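Local coordinates for mitogen-activated protein kinase, putative (Map kinase-like protein) (Leishmania major, PDB 3PG1) that probably binds ATP and phosphorylates serine and threonine residues of target proteins, as a member of the MAP kinase family, at residues N164-D169 with T174-N179. Sequence-based numbering, arbitrary orientation.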
loop_
_atom_site.group_PDB
_atom_site.type_symbol
_atom_site.label_atom_id
_atom_site.label_comp_id
_atom_site.label_asym_id
_atom_site.label_seq_id
_atom_site.Cartn_x
_atom_site.Cartn_y
_atom_site.Cartn_z
ATOM N N ASN A 164 5.755 2.179 -1.608
ATOM C CA ASN A 164 4.367 2.419 -2.035
ATOM C C ASN A 164 3.777 3.699 -1.455
ATOM O O ASN A 164 2.561 3.928 -1.492
ATOM C CB ASN A 164 3.439 1.180 -1.900
ATOM C CG ASN A 164 3.376 0.560 -0.550
ATOM O OD1 ASN A 164 3.354 1.238 0.480
ATOM N ND2 ASN A 164 3.358 -0.756 -0.529
ATOM N N ILE A 165 4.665 4.556 -0.957
ATOM C CA ILE A 165 4.282 5.884 -0.490
ATOM C C ILE A 165 4.876 6.782 -1.558
ATOM O O ILE A 165 6.099 6.907 -1.634
ATOM C CB ILE A 165 4.787 6.204 0.940
ATOM C CG1 ILE A 165 4.118 5.261 1.982
ATOM C CG2 ILE A 165 4.487 7.694 1.265
ATOM C CD1 ILE A 165 4.835 5.198 3.344
ATOM N N LEU A 166 4.007 7.349 -2.414
ATOM C CA LEU A 166 4.379 8.167 -3.588
ATOM C C LEU A 166 4.353 9.658 -3.322
ATOM O O LEU A 166 3.534 10.136 -2.529
ATOM C CB LEU A 166 3.456 7.848 -4.793
ATOM C CG LEU A 166 3.208 6.351 -5.113
ATOM C CD1 LEU A 166 2.445 6.195 -6.450
ATOM C CD2 LEU A 166 4.533 5.552 -5.155
ATOM N N LEU A 167 5.266 10.384 -3.986
ATOM C CA LEU A 167 5.440 11.827 -3.886
ATOM C C LEU A 167 5.157 12.405 -5.299
ATOM O O LEU A 167 5.765 11.969 -6.280
ATOM C CB LEU A 167 6.923 12.162 -3.560
ATOM C CG LEU A 167 7.569 11.993 -2.170
ATOM C CD1 LEU A 167 7.500 13.232 -1.361
ATOM C CD2 LEU A 167 7.274 10.679 -1.476
ATOM N N ALA A 168 4.259 13.389 -5.397
ATOM C CA ALA A 168 3.976 14.056 -6.677
ATOM C C ALA A 168 5.068 15.111 -6.880
ATOM O O ALA A 168 5.841 15.347 -5.950
ATOM C CB ALA A 168 2.605 14.716 -6.624
ATOM N N ASP A 169 5.138 15.766 -8.077
ATOM C CA ASP A 169 6.127 16.829 -8.332
ATOM C C ASP A 169 5.976 17.931 -7.280
ATOM O O ASP A 169 6.973 18.486 -6.811
ATOM C CB ASP A 169 5.977 17.405 -9.751
ATOM C CG ASP A 169 6.307 16.409 -10.839
ATOM O OD1 ASP A 169 5.366 15.782 -11.375
ATOM O OD2 ASP A 169 7.510 16.254 -11.159
ATOM N N THR A 174 0.754 10.276 -1.702
ATOM C CA THR A 174 -0.299 9.374 -2.145
ATOM C C THR A 174 0.142 7.927 -1.786
ATOM O O THR A 174 1.293 7.546 -2.002
ATOM C CB THR A 174 -0.510 9.572 -3.657
ATOM O OG1 THR A 174 -0.659 10.965 -3.898
ATOM C CG2 THR A 174 -1.740 8.925 -4.148
ATOM N N ILE A 175 -0.775 7.154 -1.238
ATOM C CA ILE A 175 -0.536 5.743 -0.927
ATOM C C ILE A 175 -1.057 4.898 -2.094
ATOM O O ILE A 175 -2.188 5.087 -2.527
ATOM C CB ILE A 175 -1.231 5.362 0.404
ATOM C CG1 ILE A 175 -0.606 6.163 1.581
ATOM C CG2 ILE A 175 -1.124 3.821 0.655
ATOM C CD1 ILE A 175 -1.322 5.774 2.994
ATOM N N CYS A 176 -0.270 3.919 -2.529
ATOM C CA CYS A 176 -0.694 2.997 -3.575
ATOM C C CYS A 176 -0.513 1.553 -3.115
ATOM O O CYS A 176 -0.076 1.284 -1.981
ATOM C CB CYS A 176 0.034 3.273 -4.893
ATOM S SG CYS A 176 1.764 2.734 -4.917
ATOM N N ASP A 177 -0.902 0.613 -3.993
ATOM C CA ASP A 177 -0.764 -0.822 -3.778
ATOM C C ASP A 177 -1.546 -1.353 -2.561
ATOM O O ASP A 177 -1.218 -2.414 -2.057
ATOM C CB ASP A 177 0.720 -1.207 -3.692
ATOM C CG ASP A 177 1.438 -1.154 -5.018
ATOM O OD1 ASP A 177 0.762 -0.956 -6.044
ATOM O OD2 ASP A 177 2.675 -1.338 -5.029
ATOM N N PHE A 178 -2.574 -0.621 -2.110
ATOM C CA PHE A 178 -3.443 -1.025 -1.008
ATOM C C PHE A 178 -4.441 -2.057 -1.573
ATOM O O PHE A 178 -5.073 -2.764 -0.805
ATOM C CB PHE A 178 -4.231 0.200 -0.483
ATOM C CG PHE A 178 -5.023 0.937 -1.527
ATOM C CD1 PHE A 178 -6.346 0.589 -1.800
ATOM C CD2 PHE A 178 -4.459 1.995 -2.236
ATOM C CE1 PHE A 178 -7.078 1.251 -2.794
ATOM C CE2 PHE A 178 -5.178 2.641 -3.252
ATOM C CZ PHE A 178 -6.491 2.271 -3.521
ATOM N N ASN A 179 -4.606 -2.088 -2.916
ATOM C CA ASN A 179 -5.580 -2.909 -3.655
ATOM C C ASN A 179 -5.081 -4.274 -4.160
ATOM O O ASN A 179 -5.796 -4.955 -4.901
ATOM C CB ASN A 179 -6.181 -2.079 -4.808
ATOM C CG ASN A 179 -5.186 -1.684 -5.867
ATOM O OD1 ASN A 179 -4.060 -1.252 -5.572
ATOM N ND2 ASN A 179 -5.603 -1.769 -7.124
#
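Leu166 and Thr174 hold the two strands together through a pair of backbone hydrogen bonds. Leu166 N donates to Thr174 O at 2.8 Å, and Thr174 N returns a bond to Leu166 O at 2.9 Å. This is the antiparallel hairpin that leads from the catalytic loop of the protein kinase fold, HRDLHPGN here, to the DFG position, which reads Asp177-Phe178-Asn179. A third bond lies beyond the strand pairing: Cys176 N reaches Asn164 O at 3.0 Å, in the carbonyl plane and nearly straight (169° at the hydrogen). It ties the end of the catalytic loop to the residue just before Asp177. Asn164 and Asp177 occupy the positions that in related kinases bind the magnesium ions accompanying ATP. Their CB atoms are 4.0 Å apart, and the amide and carboxylate planes stand 83° apart. With CG tucked against its own backbone (chi1 55°), the Asn164 amide turns back to its own loop, where ND2 bonds to Asp159 O and OD1 to His161 N. Ile165 and Ile175 form the non-hydrogen-bonded pair and point together toward helix 133-152, touching Ile143 and Leu147 respectively. On the other face, Leu166 packs beside Cys176, with CD1 3.8 Å from SG. The same sulfur also lies 3.8 Å from Asn164 CB.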